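Fuculose-1-phosphate aldolase (Glaciozyma antarctica, PDB 4XXF) binds zinc ions and belongs to the class II aldolase and adducin family, with an AraD-like fold and an assembly of four chains. Local coordinates at residues 62-66 with 67-71; 97-100 with 101-105; 133-137 with 138-142; 203-206 with 207-211. All blocks are in the same frame, centred on the assembly; numbering follows the deposited sequence.

Contact 1 of 4, residues 62-66 with 67-71; sequences FGLAF and RLMTV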
ATOM      1  N   PHE A  62     -21.530  14.705   9.733  1.00 12.45           N
ATOM      2  CA  PHE A  62     -21.060  13.602  10.563  1.00 12.53           C
ATOM      3  C   PHE A  62     -21.470  12.244  10.004  1.00 13.16           C
ATOM      4  O   PHE A  62     -22.642  11.997   9.749  1.00 13.80           O
ATOM      5  CB  PHE A  62     -21.614  13.795  11.984  1.00 13.13           C
ATOM      6  CG  PHE A  62     -20.864  13.059  13.076  1.00 15.62           C
ATOM      7  CD1 PHE A  62     -19.574  12.574  12.902  1.00 15.59           C
ATOM      8  CD2 PHE A  62     -21.475  12.882  14.310  1.00 17.21           C
ATOM      9  CE1 PHE A  62     -18.920  11.919  13.942  1.00 16.57           C
ATOM     10  CE2 PHE A  62     -20.826  12.235  15.342  1.00 22.37           C
ATOM     11  CZ  PHE A  62     -19.549  11.747  15.153  1.00 20.46           C
ATOM     12  N   GLY A  63     -20.492  11.363   9.817  1.00 13.68           N
ATOM     13  CA  GLY A  63     -20.774   9.989   9.434  1.00 13.62           C
ATOM     14  C   GLY A  63     -20.726   9.668   7.949  1.00 12.90           C
ATOM     15  O   GLY A  63     -20.789   8.501   7.576  1.00 14.18           O
ATOM     16  N   LEU A  64     -20.654  10.682   7.093  1.00 11.91           N
ATOM     17  CA  LEU A  64     -20.576  10.428   5.656  1.00 11.54           C
ATOM     18  C   LEU A  64     -19.131  10.136   5.236  1.00 12.66           C
ATOM     19  O   LEU A  64     -18.206  10.880   5.568  1.00 12.62           O
ATOM     20  CB  LEU A  64     -21.120  11.621   4.864  1.00 13.63           C
ATOM     21  CG  LEU A  64     -21.088  11.468   3.343  1.00 12.71           C
ATOM     22  CD1 LEU A  64     -21.946  10.312   2.874  1.00 16.85           C
ATOM     23  CD2 LEU A  64     -21.557  12.751   2.708  1.00 14.94           C
ATOM     24  N   ALA A  65     -18.929   9.048   4.502  1.00 11.15           N
ATOM     25  CA  ALA A  65     -17.605   8.676   4.034  1.00 11.38           C
ATOM     26  C   ALA A  65     -16.973   9.806   3.238  1.00 10.54           C
ATOM     27  O   ALA A  65     -17.594  10.367   2.325  1.00 11.48           O
ATOM     28  CB  ALA A  65     -17.679   7.439   3.172  1.00 12.21           C
ATOM     29  N   PHE A  66     -15.715  10.116   3.543  1.00 10.42           N
ATOM     30  CA  PHE A  66     -14.987  11.130   2.777  1.00 11.19           C
ATOM     31  C   PHE A  66     -14.962  10.772   1.282  1.00 11.02           C
ATOM     32  O   PHE A  66     -15.055  11.659   0.424  1.00 11.62           O
ATOM     33  CB  PHE A  66     -13.552  11.284   3.284  1.00 11.76           C
ATOM     34  CG  PHE A  66     -13.411  12.033   4.590  1.00 11.73           C
ATOM     35  CD1 PHE A  66     -14.494  12.302   5.415  1.00 13.09           C
ATOM     36  CD2 PHE A  66     -12.156  12.467   4.978  1.00 13.95           C
ATOM     37  CE1 PHE A  66     -14.314  12.992   6.614  1.00 15.03           C
ATOM     38  CE2 PHE A  66     -11.965  13.154   6.171  1.00 16.60           C
ATOM     39  CZ  PHE A  66     -13.046  13.415   6.991  1.00 17.23           C
ATOM     40  N   ARG A  67     -14.843   9.479   0.974  1.00 11.25           N
ATOM     41  CA  ARG A  67     -14.791   8.974  -0.395  1.00 10.21           C
ATOM     42  C   ARG A  67     -16.041   9.310  -1.207  1.00 10.62           C
ATOM     43  O   ARG A  67     -15.989   9.326  -2.434  1.00 12.03           O
ATOM     44  CB  ARG A  67     -14.573   7.447  -0.341  1.00 11.11           C
ATOM     45  CG  ARG A  67     -14.717   6.689  -1.660  1.00 11.57           C
ATOM     46  CD  ARG A  67     -13.654   7.127  -2.661  1.00 12.38           C
ATOM     47  NE  ARG A  67     -13.709   6.363  -3.903  1.00 13.93           N
ATOM     48  CZ  ARG A  67     -14.561   6.608  -4.892  1.00 12.73           C
ATOM     49  NH1 ARG A  67     -15.454   7.578  -4.785  1.00 13.37           N
ATOM     50  NH2 ARG A  67     -14.522   5.869  -5.994  1.00 15.94           N
ATOM     51  N   LEU A  68     -17.156   9.565  -0.529  1.00 12.02           N
ATOM     52  CA  LEU A  68     -18.422   9.837  -1.203  1.00 11.66           C
ATOM     53  C   LEU A  68     -18.879  11.285  -1.061  1.00 12.35           C
ATOM     54  O   LEU A  68     -19.991  11.616  -1.471  1.00 14.37           O
ATOM     55  CB  LEU A  68     -19.512   8.905  -0.665  1.00 13.10           C
ATOM     56  CG  LEU A  68     -19.148   7.418  -0.758  1.00 11.33           C
ATOM     57  CD1 LEU A  68     -20.199   6.571  -0.042  1.00 13.68           C
ATOM     58  CD2 LEU A  68     -18.993   6.949  -2.212  1.00 14.48           C
ATOM     59  N   MET A  69     -18.031  12.154  -0.508  1.00 10.67           N
ATOM     60  CA  MET A  69     -18.410  13.547  -0.269  1.00 11.63           C
ATOM     61  C   MET A  69     -18.800  14.241  -1.567  1.00 12.10           C
ATOM     62  O   MET A  69     -18.123  14.089  -2.580  1.00 12.19           O
ATOM     63  CB  MET A  69     -17.249  14.295   0.389  1.00 12.88           C
ATOM     64  CG  MET A  69     -17.629  15.636   1.027  1.00 12.57           C
ATOM     65  SD  MET A  69     -18.795  15.454   2.416  1.00 13.68           S
ATOM     66  CE  MET A  69     -18.094  14.070   3.327  1.00 12.67           C
ATOM     67  N   THR A  70     -19.895  14.999  -1.535  1.00 11.94           N
ATOM     68  CA  THR A  70     -20.286  15.850  -2.662  1.00 12.44           C
ATOM     69  C   THR A  70     -20.615  17.236  -2.140  1.00 11.86           C
ATOM     70  O   THR A  70     -20.835  17.420  -0.942  1.00 12.73           O
ATOM     71  CB  THR A  70     -21.511  15.315  -3.447  1.00 12.04           C
ATOM     72  OG1 THR A  70     -22.696  15.489  -2.664  1.00 14.71           O
ATOM     73  CG2 THR A  70     -21.341  13.842  -3.809  1.00 13.66           C
ATOM     74  N   VAL A  71     -20.649  18.202  -3.049  1.00 13.00           N
ATOM     75  CA  VAL A  71     -20.963  19.577  -2.681  1.00 14.17           C
ATOM     76  C   VAL A  71     -22.314  19.680  -1.954  1.00 13.98           C
ATOM     77  O   VAL A  71     -22.435  20.410  -0.964  1.00 14.60           O
ATOM     78  CB  VAL A  71     -20.933  20.492  -3.933  1.00 13.69           C
ATOM     79  CG1 VAL A  71     -21.586  21.847  -3.653  1.00 17.69           C
ATOM     80  CG2 VAL A  71     -19.500  20.661  -4.409  1.00 16.45           C
TER
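Leu64 and Met69 meet methyl to methyl across a tight turn, their side chains slanting over one another rather than lying side by side. Met69 CE comes within 3.8 Å of Leu64 CD2, while the sulfur SD is nearly as close to the same methyl. The methionine chain leaves with CG anti to the backbone N and then curls at both chi2 (64°) and chi3 (45°), which turns CE back over the preceding loop and beside the carbonyl O of Ala65. A second, looser apolar meeting joins Ala65 CB and Leu68 CD1 at 4.2 Å. Phe66 directs its ring onto helix 15-36, against Ile30, Phe33 and Ala34; Met69 also reaches Ile30. Beneath the side chains the backbone makes a short 3-10 turn, with each carbonyl gripped by the amide three residues on: Leu68 N donates to Ala65 O at 3.0 Å and Met69 N to Phe66 O at 3.2 Å. This turn lies in the loop between strands 56-59 and 75-78 of the AraD-like fold, where it also forms part of a subunit boundary. Gln246 of the second subunit hydrogen-bonds through its amide to Ala65 N and Gly63 O, and it packs on Leu64 and Leu68. Arg67, bent at chi2, carries its guanidinium group away from the turn, and its NH1 makes a salt bridge with OE1 of Glu255 in the same chain.

Contact 2 of 4, residues 97-100 with 101-105; sequences AGFM and IHSAI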
ATOM      1  N   ALA A  97     -17.999  18.112  19.185  1.00 29.79           N
ATOM      2  CA  ALA A  97     -16.743  18.240  19.917  1.00 31.39           C
ATOM      3  C   ALA A  97     -15.607  18.553  18.955  1.00 28.81           C
ATOM      4  O   ALA A  97     -14.811  19.467  19.185  1.00 26.09           O
ATOM      5  CB  ALA A  97     -16.447  16.971  20.702  1.00 35.25           C
ATOM      6  N   GLY A  98     -15.565  17.806  17.859  1.00 24.81           N
ATOM      7  CA  GLY A  98     -14.582  18.025  16.817  1.00 26.07           C
ATOM      8  C   GLY A  98     -14.694  19.388  16.172  1.00 23.26           C
ATOM      9  O   GLY A  98     -13.688  20.070  15.964  1.00 22.29           O
ATOM     10  N   PHE A  99     -15.919  19.803  15.877  1.00 24.38           N
ATOM     11  CA  PHE A  99     -16.111  21.095  15.250  1.00 20.02           C
ATOM     12  C   PHE A  99     -15.669  22.251  16.153  1.00 23.01           C
ATOM     13  O   PHE A  99     -15.099  23.227  15.665  1.00 21.05           O
ATOM     14  CB  PHE A  99     -17.567  21.317  14.830  1.00 21.23           C
ATOM     15  CG  PHE A  99     -17.820  22.717  14.345  1.00 20.64           C
ATOM     16  CD1 PHE A  99     -17.418  23.102  13.075  1.00 23.66           C
ATOM     17  CD2 PHE A  99     -18.393  23.668  15.180  1.00 23.10           C
ATOM     18  CE1 PHE A  99     -17.606  24.401  12.632  1.00 21.48           C
ATOM     19  CE2 PHE A  99     -18.589  24.968  14.745  1.00 24.27           C
ATOM     20  CZ  PHE A  99     -18.196  25.334  13.465  1.00 27.73           C
ATOM     21  N   MET A 100     -15.926  22.152  17.455  1.00 23.26           N
ATOM     22  CA  MET A 100     -15.606  23.252  18.357  1.00 21.78           C
ATOM     23  C   MET A 100     -14.098  23.426  18.548  1.00 19.49           C
ATOM     24  O   MET A 100     -13.657  24.509  18.912  1.00 21.78           O
ATOM     25  CB  MET A 100     -16.309  23.064  19.703  1.00 25.85           C
ATOM     26  CG  MET A 100     -17.832  23.174  19.604  1.00 29.83           C
ATOM     27  SD  MET A 100     -18.423  24.708  18.830  1.00 28.17           S
ATOM     28  CE  MET A 100     -17.937  25.928  20.049  1.00 32.04           C
ATOM     29  N   ILE A 101     -13.305  22.391  18.280  1.00 17.80           N
ATOM     30  CA  ILE A 101     -11.858  22.596  18.176  1.00 17.22           C
ATOM     31  C   ILE A 101     -11.558  23.572  17.037  1.00 16.76           C
ATOM     32  O   ILE A 101     -10.787  24.532  17.195  1.00 18.13           O
ATOM     33  CB  ILE A 101     -11.103  21.274  17.955  1.00 17.64           C
ATOM     34  CG1 ILE A 101     -11.199  20.419  19.220  1.00 24.99           C
ATOM     35  CG2 ILE A 101      -9.646  21.549  17.616  1.00 20.52           C
ATOM     36  CD1 ILE A 101     -10.610  19.027  19.076  1.00 25.33           C
ATOM     37  N   HIS A 102     -12.171  23.340  15.883  1.00 17.42           N
ATOM     38  CA  HIS A 102     -11.978  24.233  14.750  1.00 17.22           C
ATOM     39  C   HIS A 102     -12.517  25.621  15.064  1.00 18.34           C
ATOM     40  O   HIS A 102     -11.888  26.628  14.760  1.00 18.13           O
ATOM     41  CB  HIS A 102     -12.654  23.689  13.493  1.00 16.87           C
ATOM     42  CG  HIS A 102     -12.014  22.454  12.941  1.00 17.07           C
ATOM     43  ND1 HIS A 102     -11.891  22.221  11.587  1.00 18.08           N
ATOM     44  CD2 HIS A 102     -11.484  21.371  13.558  1.00 18.70           C
ATOM     45  CE1 HIS A 102     -11.300  21.056  11.394  1.00 19.82           C
ATOM     46  NE2 HIS A 102     -11.040  20.521  12.572  1.00 20.83           N
ATOM     47  N   SER A 103     -13.684  25.674  15.691  1.00 18.38           N
ATOM     48  CA  SER A 103     -14.313  26.947  15.965  1.00 18.94           C
ATOM     49  C   SER A 103     -13.409  27.828  16.830  1.00 20.52           C
ATOM     50  O   SER A 103     -13.265  29.031  16.568  1.00 22.42           O
ATOM     51  CB  SER A 103     -15.661  26.736  16.644  1.00 22.33           C
ATOM     52  OG  SER A 103     -16.306  27.976  16.827  1.00 23.74           O
ATOM     53  N   ALA A 104     -12.802  27.234  17.858  1.00 20.37           N
ATOM     54  CA  ALA A 104     -11.896  27.971  18.739  1.00 20.18           C
ATOM     55  C   ALA A 104     -10.710  28.534  17.961  1.00 19.51           C
ATOM     56  O   ALA A 104     -10.325  29.680  18.165  1.00 20.39           O
ATOM     57  CB  ALA A 104     -11.407  27.087  19.881  1.00 21.35           C
ATOM     58  N   ILE A 105     -10.136  27.747  17.055  1.00 18.22           N
ATOM     59  CA  ILE A 105      -9.027  28.254  16.255  1.00 17.62           C
ATOM     60  C   ILE A 105      -9.468  29.371  15.288  1.00 17.89           C
ATOM     61  O   ILE A 105      -8.801  30.406  15.195  1.00 18.28           O
ATOM     62  CB  ILE A 105      -8.352  27.119  15.455  1.00 16.29           C
ATOM     63  CG1 ILE A 105      -7.734  26.088  16.404  1.00 17.06           C
ATOM     64  CG2 ILE A 105      -7.302  27.701  14.500  1.00 16.86           C
ATOM     65  CD1 ILE A 105      -7.379  24.766  15.714  1.00 16.70           C
TER
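Ser103 lies one turn beyond Phe99 and Met100 on helix 96-108, an alpha helix packed on the mixed sheet of the AraD-like fold, and its CB meets both of their side chains. Phe99 reaches it with ring atom CE2 at 3.9 Å. Met100 brings its sulfur SD to 4.1 Å from Ser103 CB; bends at chi2 (-54°) and chi3 (-67°) turn the thioether forward along the helix toward Ser103 instead of letting it stretch out. Backbone i to i+4 bonds run alongside, Ser103 N to Phe99 O at 2.8 Å and Ala104 N to Met100 O at 3.0 Å. Two residues earlier the pattern is slacker: Ile101 N divides itself between Ala97 O and Gly98 O, and both bonds are weak.

Farther out, strand 45-49 and the residue just after strand 75-78 anchor the polar groups. Ser103 OG is hydrogen-bonded to the backbone O of Gln79, and His102 ND1 is tied to Thr47 OG1, which restrains the turning of the imidazole. That ring also meets the ring of His45 at a steep angle and touches His117, a zinc ligand, so His102 belongs to the surroundings of the metal site. Ile101 reaches to about 6 Å from the zinc ion and rests on Ile166 and Leu184. On the inner side of the helix, His102 CD2 lies 3.5 Å from Gly98 O.

Contact 3 of 4, residues 133-137 with 138-142; sequences LAITT and QDSCA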
ATOM      1  N   LEU A 133       8.430  16.928  15.875  1.00 15.86           N
ATOM      2  CA  LEU A 133       8.816  16.499  14.541  1.00 15.66           C
ATOM      3  C   LEU A 133      10.285  16.847  14.307  1.00 17.01           C
ATOM      4  O   LEU A 133      10.682  18.008  14.463  1.00 18.65           O
ATOM      5  CB  LEU A 133       7.944  17.173  13.495  1.00 16.63           C
ATOM      6  CG  LEU A 133       8.094  16.628  12.080  1.00 15.58           C
ATOM      7  CD1 LEU A 133       7.332  15.312  11.944  1.00 15.69           C
ATOM      8  CD2 LEU A 133       7.632  17.665  11.051  1.00 15.34           C
ATOM      9  N   ALA A 134      11.098  15.861  13.947  1.00 13.35           N
ATOM     10  CA  ALA A 134      12.500  16.131  13.630  1.00 14.37           C
ATOM     11  C   ALA A 134      12.625  16.717  12.225  1.00 13.54           C
ATOM     12  O   ALA A 134      11.961  16.269  11.294  1.00 15.37           O
ATOM     13  CB  ALA A 134      13.336  14.861  13.762  1.00 15.34           C
ATOM     14  N   ILE A 135      13.475  17.723  12.067  1.00 13.97           N
ATOM     15  CA  ILE A 135      13.646  18.363  10.771  1.00 15.00           C
ATOM     16  C   ILE A 135      14.849  17.710  10.078  1.00 14.50           C
ATOM     17  O   ILE A 135      15.995  18.153  10.211  1.00 16.21           O
ATOM     18  CB  ILE A 135      13.803  19.895  10.911  1.00 16.49           C
ATOM     19  CG1 ILE A 135      12.640  20.476  11.737  1.00 16.45           C
ATOM     20  CG2 ILE A 135      13.877  20.551   9.534  1.00 16.08           C
ATOM     21  CD1 ILE A 135      11.239  20.177  11.196  1.00 16.97           C
ATOM     22  N   THR A 136      14.556  16.627   9.359  1.00 14.42           N
ATOM     23  CA  THR A 136      15.579  15.734   8.811  1.00 14.88           C
ATOM     24  C   THR A 136      15.513  15.579   7.286  1.00 16.05           C
ATOM     25  O   THR A 136      16.319  14.855   6.706  1.00 15.79           O
ATOM     26  CB  THR A 136      15.451  14.339   9.409  1.00 15.74           C
ATOM     27  OG1 THR A 136      14.138  13.857   9.123  1.00 15.56           O
ATOM     28  CG2 THR A 136      15.655  14.375  10.922  1.00 17.50           C
ATOM     29  N   THR A 137      14.546  16.233   6.645  1.00 14.75           N
ATOM     30  CA  THR A 137      14.421  16.190   5.188  1.00 15.11           C
ATOM     31  C   THR A 137      14.119  17.576   4.655  1.00 15.16           C
ATOM     32  O   THR A 137      13.609  18.437   5.375  1.00 14.76           O
ATOM     33  CB  THR A 137      13.300  15.252   4.711  1.00 14.82           C
ATOM     34  OG1 THR A 137      12.038  15.808   5.095  1.00 14.33           O
ATOM     35  CG2 THR A 137      13.460  13.856   5.300  1.00 14.76           C
ATOM     36  N   GLN A 138      14.417  17.796   3.381  1.00 15.78           N
ATOM     37  CA  GLN A 138      14.094  19.072   2.766  1.00 15.97           C
ATOM     38  C   GLN A 138      12.601  19.375   2.905  1.00 15.40           C
ATOM     39  O   GLN A 138      12.216  20.478   3.295  1.00 15.23           O
ATOM     40  CB  GLN A 138      14.509  19.058   1.305  1.00 17.33           C
ATOM     41  CG  GLN A 138      14.192  20.334   0.578  1.00 24.93           C
ATOM     42  CD  GLN A 138      14.774  20.350  -0.812  1.00 31.52           C
ATOM     43  OE1 GLN A 138      15.960  20.087  -1.000  1.00 30.74           O
ATOM     44  NE2 GLN A 138      13.935  20.639  -1.803  1.00 40.61           N
ATOM     45  N   ASP A 139      11.758  18.385   2.625  1.00 15.19           N
ATOM     46  CA  ASP A 139      10.309  18.563   2.745  1.00 14.76           C
ATOM     47  C   ASP A 139       9.883  18.966   4.159  1.00 14.10           C
ATOM     48  O   ASP A 139       8.992  19.811   4.339  1.00 16.02           O
ATOM     49  CB  ASP A 139       9.588  17.271   2.335  1.00 15.18           C
ATOM     50  CG  ASP A 139       9.789  16.915   0.855  1.00 19.51           C
ATOM     51  OD1 ASP A 139       9.821  17.819  -0.007  1.00 23.42           O
ATOM     52  OD2 ASP A 139       9.908  15.715   0.539  1.00 20.53           O
ATOM     53  N   SER A 140      10.506  18.357   5.167  1.00 13.82           N
ATOM     54  CA  SER A 140      10.178  18.673   6.559  1.00 13.38           C
ATOM     55  C   SER A 140      10.476  20.122   6.930  1.00 13.58           C
ATOM     56  O   SER A 140       9.944  20.628   7.914  1.00 13.38           O
ATOM     57  CB  SER A 140      10.927  17.742   7.516  1.00 13.97           C
ATOM     58  OG  SER A 140      12.286  18.096   7.640  1.00 14.38           O
ATOM     59  N   CYS A 141      11.321  20.792   6.155  1.00 14.09           N
ATOM     60  CA  CYS A 141      11.667  22.169   6.475  1.00 14.38           C
ATOM     61  C   CYS A 141      10.481  23.111   6.310  1.00 15.54           C
ATOM     62  O   CYS A 141      10.541  24.243   6.781  1.00 15.26           O
ATOM     63  CB  CYS A 141      12.830  22.640   5.614  1.00 15.02           C
ATOM     64  SG  CYS A 141      14.401  21.828   6.004  1.00 15.72           S
ATOM     65  N   ALA A 142       9.404  22.658   5.667  1.00 14.20           N
ATOM     66  CA  ALA A 142       8.174  23.440   5.640  1.00 15.42           C
ATOM     67  C   ALA A 142       7.637  23.664   7.059  1.00 15.27           C
ATOM     68  O   ALA A 142       6.842  24.586   7.293  1.00 15.79           O
ATOM     69  CB  ALA A 142       7.124  22.744   4.777  1.00 14.45           C
TER
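Thr137 and Ser140 grip each other at the start of the 3-10 segment 139-142, in an ST motif: the Thr137 side chain receives an amide hydrogen from three residues on, while its carbonyl receives a weak bond from Cys141 N. The stronger link runs from Ser140 N to Thr137 OG1 at 3.0 Å. With OG1 placed between the backbone N and the carbonyl carbon (chi1 68°), the hydroxyl faces the opening turn. It has a further partner in Gln203 OE1 of helix 190-213.

Beside it, Asp139 and Gln138 face the third subunit. Asp139 bonds there to Lys124 and to ND1 of His119, a zinc ligand of that subunit, and Gln138 packs on its His181, another ligand, and comes to about 4 Å from a zinc ion. The loop thus supplies second-shell contacts to a neighbour's metal site.

Ile135 packs against the turn, with CG2 lying 3.8 Å from Cys141 SG and 3.5 Å from Ser140 OG. The serine hydroxyl itself points back at the chain, donating to Thr137 O over 2.6 Å, in the carbonyl plane and on a lone pair.

Contact 4 of 4, residues 203-206 with 207-211; sequences QCQV and QLLAD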
ATOM      1  N   GLN A 203       5.959  13.299   6.558  1.00 10.55           N
ATOM      2  CA  GLN A 203       7.163  13.364   7.364  1.00 10.57           C
ATOM      3  C   GLN A 203       7.033  12.503   8.627  1.00  9.83           C
ATOM      4  O   GLN A 203       8.030  11.950   9.090  1.00 10.71           O
ATOM      5  CB  GLN A 203       7.520  14.804   7.722  1.00 11.92           C
ATOM      6  CG  GLN A 203       8.876  14.904   8.429  1.00 12.90           C
ATOM      7  CD  GLN A 203      10.045  14.362   7.621  1.00 12.27           C
ATOM      8  OE1 GLN A 203      10.062  14.429   6.397  1.00 12.53           O
ATOM      9  NE2 GLN A 203      11.037  13.835   8.314  1.00 14.76           N
ATOM     10  N   CYS A 204       5.826  12.368   9.180  1.00 10.54           N
ATOM     11  CA  CYS A 204       5.648  11.434  10.292  1.00  9.77           C
ATOM     12  C   CYS A 204       5.961  10.003   9.845  1.00 10.89           C
ATOM     13  O   CYS A 204       6.619   9.258  10.566  1.00 10.96           O
ATOM     14  CB  CYS A 204       4.226  11.510  10.841  1.00 10.95           C
ATOM     15  SG  CYS A 204       3.861  12.992  11.791  1.00 12.39           S
ATOM     16  N   GLN A 205       5.497   9.634   8.652  1.00  9.72           N
ATOM     17  CA  GLN A 205       5.807   8.335   8.078  1.00 10.52           C
ATOM     18  C   GLN A 205       7.310   8.136   7.938  1.00 10.19           C
ATOM     19  O   GLN A 205       7.851   7.083   8.295  1.00 10.82           O
ATOM     20  CB  GLN A 205       5.128   8.194   6.718  1.00  9.98           C
ATOM     21  CG  GLN A 205       5.317   6.823   6.068  1.00 11.45           C
ATOM     22  CD  GLN A 205       4.755   6.776   4.670  1.00 10.49           C
ATOM     23  OE1 GLN A 205       4.287   7.790   4.139  1.00 12.10           O
ATOM     24  NE2 GLN A 205       4.775   5.591   4.064  1.00 13.17           N
ATOM     25  N   VAL A 206       7.977   9.159   7.415  1.00 11.07           N
ATOM     26  CA  VAL A 206       9.419   9.140   7.217  1.00 12.64           C
ATOM     27  C   VAL A 206      10.155   8.990   8.553  1.00 10.32           C
ATOM     28  O   VAL A 206      11.086   8.188   8.666  1.00 11.58           O
ATOM     29  CB  VAL A 206       9.875  10.421   6.481  1.00 10.11           C
ATOM     30  CG1 VAL A 206      11.366  10.622   6.613  1.00 12.96           C
ATOM     31  CG2 VAL A 206       9.452  10.357   5.009  1.00 13.50           C
ATOM     32  N   GLN A 207       9.739   9.733   9.570  1.00 10.92           N
ATOM     33  CA  GLN A 207      10.413   9.640  10.857  1.00 11.69           C
ATOM     34  C   GLN A 207      10.223   8.257  11.487  1.00 11.35           C
ATOM     35  O   GLN A 207      11.165   7.718  12.064  1.00 11.70           O
ATOM     36  CB  GLN A 207       9.939  10.727  11.832  1.00 11.85           C
ATOM     37  CG  GLN A 207      10.657  10.615  13.194  1.00 14.13           C
ATOM     38  CD  GLN A 207      10.748  11.905  13.979  1.00 14.79           C
ATOM     39  OE1 GLN A 207      10.299  12.974  13.541  1.00 14.27           O
ATOM     40  NE2 GLN A 207      11.324  11.803  15.165  1.00 15.95           N
ATOM     41  N   LEU A 208       9.022   7.685  11.382  1.00 11.32           N
ATOM     42  CA  LEU A 208       8.784   6.338  11.922  1.00 10.69           C
ATOM     43  C   LEU A 208       9.684   5.307  11.224  1.00 10.70           C
ATOM     44  O   LEU A 208      10.249   4.421  11.868  1.00 12.16           O
ATOM     45  CB  LEU A 208       7.307   5.947  11.787  1.00 10.86           C
ATOM     46  CG  LEU A 208       6.356   6.750  12.677  1.00 10.92           C
ATOM     47  CD1 LEU A 208       4.920   6.630  12.186  1.00 13.21           C
ATOM     48  CD2 LEU A 208       6.481   6.322  14.140  1.00 11.93           C
ATOM     49  N   LEU A 209       9.828   5.430   9.907  1.00 10.80           N
ATOM     50  CA  LEU A 209      10.709   4.541   9.129  1.00 11.19           C
ATOM     51  C   LEU A 209      12.168   4.679   9.545  1.00 11.05           C
ATOM     52  O   LEU A 209      12.860   3.702   9.818  1.00 11.56           O
ATOM     53  CB  LEU A 209      10.598   4.842   7.636  1.00 13.63           C
ATOM     54  CG  LEU A 209       9.343   4.337   6.922  1.00 12.91           C
ATOM     55  CD1 LEU A 209       9.149   5.072   5.604  1.00 14.09           C
ATOM     56  CD2 LEU A 209       9.444   2.827   6.683  1.00 16.68           C
ATOM     57  N   ALA A 210      12.643   5.917   9.593  1.00 10.88           N
ATOM     58  CA  ALA A 210      14.046   6.178   9.853  1.00 11.32           C
ATOM     59  C   ALA A 210      14.419   5.875  11.304  1.00 12.26           C
ATOM     60  O   ALA A 210      15.466   5.273  11.561  1.00 12.74           O
ATOM     61  CB  ALA A 210      14.386   7.628   9.496  1.00 13.20           C
ATOM     62  N   ASP A 211      13.574   6.274  12.252  1.00 11.99           N
ATOM     63  CA  ASP A 211      13.893   6.059  13.659  1.00 13.71           C
ATOM     64  C   ASP A 211      13.910   4.572  13.993  1.00 13.65           C
ATOM     65  O   ASP A 211      14.680   4.141  14.852  1.00 15.24           O
ATOM     66  CB  ASP A 211      12.903   6.788  14.574  1.00 14.97           C
ATOM     67  CG  ASP A 211      13.174   8.288  14.693  1.00 17.73           C
ATOM     68  OD1 ASP A 211      14.070   8.834  14.011  1.00 16.71           O
ATOM     69  OD2 ASP A 211      12.455   8.940  15.481  1.00 18.11           O
TER
HETATM   70  O   HOH W   1      11.000  13.871  11.129  1.00 14.98           O
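Gln203 and Gln207 reach each other through one water because their chains take different shapes: Gln203 bends at chi2 (59°), whereas Gln207, with CG opposite its backbone N (chi1 180°), stays extended. The water accepts from Gln203 NE2 at 2.8 Å and donates to Gln207 OE1 at 2.7 Å, bridging two side chains one helical turn apart. Gln203 OE1 is bonded to Thr137 OG1. The other end of the Gln207 amide is held as well. NE2 donates to Asp211 OD2 at 3.1 Å in a nearly straight bond (162°) that lies close to the amide plane and reaches the carboxylate on its syn side, tilted out of the carboxylate plane. With Ala134 N also bonded to OE1, both ends of the amide are engaged, which should fix which way round it sits.

Four i to i+4 backbone bonds run beneath, from Gln207 N, Leu208 N, Leu209 N and Ala210 N to the carbonyls of residues 203 to 206. The leucines lie over those carbonyls, Leu208 CG 3.3 Å from Cys204 O, and Leu209 CD1 comes within 4.2 Å of Gln205 CG.

All this belongs to the last turns of helix 190-213, which follows strand 182-187. Within the chain, Cys204, Gln207 and Leu208 pack on helix 121-127; the third subunit sets Thr121, Tyr122 and Ala125 against Gln205, Leu209 and Val206, and Ala213 of the second subunit touches Leu208.

The four contacts follow in series along the chain and fall into two regions. Contacts 1 and 2 have centres about 19 Å apart and do not touch; the first is a loop between sheet strands, the second a helix lying on the sheet near the chain's own zinc. Contacts 3 and 4 lie about 11 Å apart between centres and touch, the loop 133-142 being tied to helix 190-213 through the glutamine amides. Contact 3 is about 32 Å from contact 1, on the opposite side of the chain's centre. Contacts 1 and 4 both touch the second subunit, and contacts 3 and 4 the third, so all but contact 2 lie at subunit boundaries.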